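Local coordinates for IAA acetyltransferase (Bacillus cereus ATCC 14579, PDB 1Y9K), which probably transfers an acetyl group to an amine as an N-acetyltransferase of the GNAT family, at residues I30-A42 with V48-K60. Residues are numbered along the deposited sequence; the frame is centred on the assembly and turned at random.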
loop_
_atom_site.group_PDB
_atom_site.type_symbol
_atom_site.label_atom_id
_atom_site.label_comp_id
_atom_site.label_asym_id
_atom_site.label_seq_id
_atom_site.Cartn_x
_atom_site.Cartn_y
_atom_site.Cartn_z
ATOM N N ILE A 30 3.072 -8.673 7.588
ATOM C CA ILE A 30 3.813 -8.577 6.329
ATOM C C ILE A 30 4.043 -9.962 5.715
ATOM O O ILE A 30 3.812 -10.158 4.516
ATOM C CB ILE A 30 5.154 -7.806 6.526
ATOM C CG1 ILE A 30 4.875 -6.342 6.898
ATOM C CG2 ILE A 30 6.050 -7.889 5.278
ATOM C CD1 ILE A 30 6.072 -5.626 7.501
ATOM N N ALA A 31 4.467 -10.918 6.542
ATOM C CA ALA A 31 4.662 -12.294 6.101
ATOM C C ALA A 31 3.395 -12.930 5.508
ATOM O O ALA A 31 3.485 -13.639 4.507
ATOM C CB ALA A 31 5.217 -13.150 7.232
ATOM N N THR A 32 2.232 -12.657 6.110
ATOM C CA THR A 32 0.948 -13.174 5.617
ATOM C C THR A 32 0.705 -12.859 4.127
ATOM O O THR A 32 0.328 -13.756 3.360
ATOM C CB THR A 32 -0.297 -12.807 6.534
ATOM O OG1 THR A 32 -0.595 -11.389 6.529
ATOM C CG2 THR A 32 -0.067 -13.276 7.972
ATOM N N TYR A 33 0.981 -11.627 3.700
ATOM C CA TYR A 33 0.720 -11.264 2.306
ATOM C C TYR A 33 1.889 -11.302 1.304
ATOM O O TYR A 33 1.657 -11.365 0.091
ATOM C CB TYR A 33 -0.027 -9.939 2.203
ATOM C CG TYR A 33 0.559 -8.762 2.947
ATOM C CD1 TYR A 33 1.567 -7.979 2.379
ATOM C CD2 TYR A 33 0.050 -8.382 4.188
ATOM C CE1 TYR A 33 2.076 -6.866 3.042
ATOM C CE2 TYR A 33 0.546 -7.268 4.862
ATOM C CZ TYR A 33 1.557 -6.517 4.285
ATOM O OH TYR A 33 2.049 -5.428 4.951
ATOM N N VAL A 34 3.127 -11.263 1.780
ATOM C CA VAL A 34 4.255 -11.308 0.848
ATOM C C VAL A 34 4.406 -12.698 0.230
ATOM O O VAL A 34 4.682 -12.810 -0.960
ATOM C CB VAL A 34 5.605 -10.776 1.447
ATOM C CG1 VAL A 34 5.482 -9.304 1.853
ATOM C CG2 VAL A 34 6.073 -11.628 2.622
ATOM N N GLN A 35 4.180 -13.741 1.031
ATOM C CA GLN A 35 4.199 -15.129 0.562
ATOM C C GLN A 35 3.230 -15.340 -0.602
ATOM O O GLN A 35 3.567 -16.001 -1.596
ATOM C CB GLN A 35 3.842 -16.086 1.711
ATOM C CG GLN A 35 4.367 -17.532 1.559
ATOM C CD GLN A 35 3.626 -18.387 0.498
ATOM O OE1 GLN A 35 4.259 -19.171 -0.232
ATOM N NE2 GLN A 35 2.294 -18.244 0.420
ATOM N N ARG A 36 2.036 -14.762 -0.474
ATOM C CA ARG A 36 0.947 -14.984 -1.430
ATOM C C ARG A 36 0.893 -13.952 -2.558
ATOM O O ARG A 36 0.272 -14.195 -3.589
ATOM C CB ARG A 36 -0.401 -15.036 -0.701
ATOM C CG ARG A 36 -0.668 -16.318 0.083
ATOM C CD ARG A 36 -2.064 -16.279 0.727
ATOM N NE ARG A 36 -3.099 -15.932 -0.253
ATOM C CZ ARG A 36 -4.177 -15.185 -0.012
ATOM N NH1 ARG A 36 -4.412 -14.680 1.203
ATOM N NH2 ARG A 36 -5.028 -14.945 -1.006
ATOM N N GLY A 37 1.549 -12.812 -2.369
ATOM C CA GLY A 37 1.398 -11.678 -3.287
ATOM C C GLY A 37 2.613 -11.285 -4.109
ATOM O O GLY A 37 3.617 -12.004 -4.143
ATOM N N LEU A 38 2.514 -10.131 -4.762
ATOM C CA LEU A 38 3.526 -9.669 -5.703
ATOM C C LEU A 38 4.081 -8.338 -5.227
ATOM O O LEU A 38 3.330 -7.376 -5.047
ATOM C CB LEU A 38 2.934 -9.511 -7.115
ATOM C CG LEU A 38 2.076 -10.627 -7.723
ATOM C CD1 LEU A 38 1.221 -10.104 -8.881
ATOM C CD2 LEU A 38 2.931 -11.798 -8.180
ATOM N N THR A 39 5.398 -8.288 -5.040
ATOM C CA THR A 39 6.068 -7.115 -4.494
ATOM C C THR A 39 6.871 -6.376 -5.560
ATOM O O THR A 39 7.674 -6.974 -6.268
ATOM C CB THR A 39 6.996 -7.498 -3.329
ATOM O OG1 THR A 39 6.291 -8.336 -2.405
ATOM C CG2 THR A 39 7.498 -6.260 -2.610
ATOM N N TYR A 40 6.639 -5.070 -5.664
ATOM C CA TYR A 40 7.388 -4.209 -6.572
ATOM C C TYR A 40 8.109 -3.132 -5.771
ATOM O O TYR A 40 7.553 -2.598 -4.815
ATOM C CB TYR A 40 6.457 -3.589 -7.624
ATOM C CG TYR A 40 5.705 -4.621 -8.439
ATOM C CD1 TYR A 40 4.680 -5.380 -7.863
ATOM C CD2 TYR A 40 6.012 -4.838 -9.783
ATOM C CE1 TYR A 40 3.985 -6.335 -8.589
ATOM C CE2 TYR A 40 5.319 -5.795 -10.528
ATOM C CZ TYR A 40 4.307 -6.544 -9.915
ATOM O OH TYR A 40 3.613 -7.505 -10.627
ATOM N N VAL A 41 9.350 -2.827 -6.139
ATOM C CA VAL A 41 10.091 -1.769 -5.445
ATOM C C VAL A 41 10.411 -0.575 -6.344
ATOM O O VAL A 41 10.527 -0.718 -7.553
ATOM C CB VAL A 41 11.373 -2.289 -4.726
ATOM C CG1 VAL A 41 11.017 -3.340 -3.687
ATOM C CG2 VAL A 41 12.414 -2.823 -5.734
ATOM N N ALA A 42 10.528 0.601 -5.731
ATOM C CA ALA A 42 11.003 1.804 -6.409
ATOM C C ALA A 42 12.455 2.078 -6.005
ATOM O O ALA A 42 12.801 2.031 -4.815
ATOM C CB ALA A 42 10.120 2.991 -6.072
ATOM N N VAL A 48 16.708 1.378 -2.724
ATOM C CA VAL A 48 15.262 1.132 -2.665
ATOM C C VAL A 48 14.556 2.105 -1.703
ATOM O O VAL A 48 14.790 2.084 -0.491
ATOM C CB VAL A 48 14.947 -0.327 -2.268
ATOM C CG1 VAL A 48 13.435 -0.518 -2.013
ATOM C CG2 VAL A 48 15.442 -1.282 -3.348
ATOM N N ILE A 49 13.683 2.942 -2.259
ATOM C CA ILE A 49 13.050 4.039 -1.512
ATOM C C ILE A 49 11.499 4.007 -1.523
ATOM O O ILE A 49 10.836 4.852 -0.915
ATOM C CB ILE A 49 13.578 5.425 -1.998
ATOM C CG1 ILE A 49 13.588 5.530 -3.532
ATOM C CG2 ILE A 49 14.984 5.681 -1.470
ATOM C CD1 ILE A 49 12.226 5.633 -4.189
ATOM N N GLY A 50 10.941 3.018 -2.212
ATOM C CA GLY A 50 9.506 2.826 -2.303
ATOM C C GLY A 50 9.188 1.356 -2.508
ATOM O O GLY A 50 10.032 0.579 -2.970
ATOM N N VAL A 51 7.972 0.966 -2.151
ATOM C CA VAL A 51 7.538 -0.406 -2.315
ATOM C C VAL A 51 6.017 -0.448 -2.372
ATOM O O VAL A 51 5.356 0.485 -1.906
ATOM C CB VAL A 51 8.093 -1.318 -1.176
ATOM C CG1 VAL A 51 7.584 -0.872 0.211
ATOM C CG2 VAL A 51 7.796 -2.790 -1.444
ATOM N N TYR A 52 5.481 -1.501 -2.997
ATOM C CA TYR A 52 4.087 -1.899 -2.840
ATOM C C TYR A 52 3.926 -3.417 -3.028
ATOM O O TYR A 52 4.730 -4.058 -3.712
ATOM C CB TYR A 52 3.149 -1.095 -3.756
ATOM C CG TYR A 52 3.169 -1.464 -5.238
ATOM C CD1 TYR A 52 2.464 -2.574 -5.714
ATOM C CD2 TYR A 52 3.860 -0.674 -6.169
ATOM C CE1 TYR A 52 2.461 -2.904 -7.074
ATOM C CE2 TYR A 52 3.861 -0.992 -7.528
ATOM C CZ TYR A 52 3.160 -2.110 -7.966
ATOM O OH TYR A 52 3.158 -2.436 -9.296
ATOM N N VAL A 53 2.908 -3.983 -2.388
ATOM C CA VAL A 53 2.585 -5.399 -2.492
ATOM C C VAL A 53 1.139 -5.496 -2.979
ATOM O O VAL A 53 0.224 -4.907 -2.382
ATOM C CB VAL A 53 2.747 -6.142 -1.124
ATOM C CG1 VAL A 53 2.423 -7.633 -1.241
ATOM C CG2 VAL A 53 4.142 -5.968 -0.575
ATOM N N LEU A 54 0.958 -6.224 -4.084
ATOM C CA LEU A 54 -0.357 -6.562 -4.630
ATOM C C LEU A 54 -0.741 -7.966 -4.211
ATOM O O LEU A 54 0.077 -8.874 -4.270
ATOM C CB LEU A 54 -0.340 -6.476 -6.153
ATOM C CG LEU A 54 -0.408 -5.066 -6.725
ATOM C CD1 LEU A 54 -0.339 -5.101 -8.238
ATOM C CD2 LEU A 54 -1.677 -4.362 -6.265
ATOM N N LEU A 55 -1.978 -8.136 -3.751
ATOM C CA LEU A 55 -2.505 -9.463 -3.448
ATOM C C LEU A 55 -3.813 -9.679 -4.200
ATOM O O LEU A 55 -4.667 -8.795 -4.227
ATOM C CB LEU A 55 -2.716 -9.623 -1.946
ATOM C CG LEU A 55 -3.181 -10.976 -1.389
ATOM C CD1 LEU A 55 -2.103 -12.037 -1.564
ATOM C CD2 LEU A 55 -3.592 -10.859 0.074
ATOM N N GLU A 56 -3.954 -10.847 -4.822
ATOM C CA GLU A 56 -5.198 -11.229 -5.488
ATOM C C GLU A 56 -6.164 -11.818 -4.466
ATOM O O GLU A 56 -5.849 -12.801 -3.783
ATOM C CB GLU A 56 -4.940 -12.213 -6.636
ATOM C CG GLU A 56 -6.078 -12.257 -7.651
ATOM C CD GLU A 56 -5.863 -13.280 -8.757
ATOM O OE1 GLU A 56 -4.767 -13.865 -8.858
ATOM O OE2 GLU A 56 -6.806 -13.493 -9.536
ATOM N N THR A 57 -7.344 -11.213 -4.367
ATOM C CA THR A 57 -8.243 -11.476 -3.249
ATOM C C THR A 57 -9.546 -12.152 -3.702
ATOM O O THR A 57 -9.584 -13.381 -3.874
ATOM C CB THR A 57 -8.511 -10.178 -2.440
ATOM O OG1 THR A 57 -9.050 -9.173 -3.304
ATOM C CG2 THR A 57 -7.203 -9.646 -1.828
ATOM N N ARG A 58 -10.604 -11.356 -3.866
ATOM C CA ARG A 58 -11.854 -11.804 -4.463
ATOM C C ARG A 58 -11.652 -11.943 -5.974
ATOM O O ARG A 58 -10.630 -11.487 -6.491
ATOM C CB ARG A 58 -12.972 -10.806 -4.161
ATOM C CG ARG A 58 -13.550 -10.913 -2.770
ATOM C CD ARG A 58 -14.947 -10.287 -2.707
ATOM N NE ARG A 58 -15.112 -9.536 -1.470
ATOM C CZ ARG A 58 -15.852 -8.436 -1.342
ATOM N NH1 ARG A 58 -16.522 -7.941 -2.378
ATOM N NH2 ARG A 58 -15.915 -7.817 -0.170
ATOM N N PRO A 59 -12.610 -12.580 -6.690
ATOM C CA PRO A 59 -12.466 -12.744 -8.139
ATOM C C PRO A 59 -12.141 -11.446 -8.871
ATOM O O PRO A 59 -12.789 -10.421 -8.626
ATOM C CB PRO A 59 -13.842 -13.258 -8.568
ATOM C CG PRO A 59 -14.334 -13.993 -7.395
ATOM C CD PRO A 59 -13.863 -13.196 -6.210
ATOM N N LYS A 60 -11.131 -11.498 -9.741
ATOM C CA LYS A 60 -10.769 -10.376 -10.623
ATOM C C LYS A 60 -10.380 -9.115 -9.835
ATOM O O LYS A 60 -10.403 -7.993 -10.365
ATOM C CB LYS A 60 -11.901 -10.078 -11.638
ATOM C CG LYS A 60 -12.188 -11.187 -12.672
ATOM C CD LYS A 60 -10.982 -11.382 -13.575
ATOM C CE LYS A 60 -11.065 -12.657 -14.429
ATOM N NZ LYS A 60 -9.675 -13.198 -14.675
HETATM O O HOH W 1 -4.055 -14.880 -3.634
HETATM O O HOH W 2 -1.200 -12.263 -5.539
#
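Tyr40 and Tyr52 lie against each other across an antiparallel beta hairpin, rings nearly parallel (planes at 14°) but displaced, with little of one over the other. Tyr40 CB sits over one face of the Tyr52 ring, 3.9 Å from its centroid, a CH-pi contact, while Tyr52 OH lies over one face of the Tyr40 ring, toward its rim. Chi1 of 75° sets Tyr52 CG between its own backbone N and carbonyl carbon, and the ring reaches across to its neighbour. On the other face of the sheet branched Thr39 touches both Val51 and Val53, its CG2 meeting Val51 CG2 at 3.7 Å. Helix 30-36 packs above this face: the edge of the Tyr33 ring, at CD1, meets Val53 CG1 at 3.7 Å, and Leu55 CD1 lies against Arg36 CB and one guanidinium face. Water bridges Arg36 NH2 to Glu56 O. Gly37, lacking a side chain, brings its CA to 3.3 Å from Leu54 O.

Tyr40 N bonds Tyr52 O at 2.9 Å. Ala42 O takes Ile49 N (2.9 Å) and, weakly, Gly50 N, a classic beta bulge. In the GNAT-family mixed sheet the hairpin lies between strands 6-10 and 61-69, with helix 78-92 against the tyrosine face. Apolar contacts hold helix to hairpin, while the buried phenol oxygens are satisfied from outside: Tyr52 OH by His85 and Thr89, Tyr33 OH by Asp24 and Asn66.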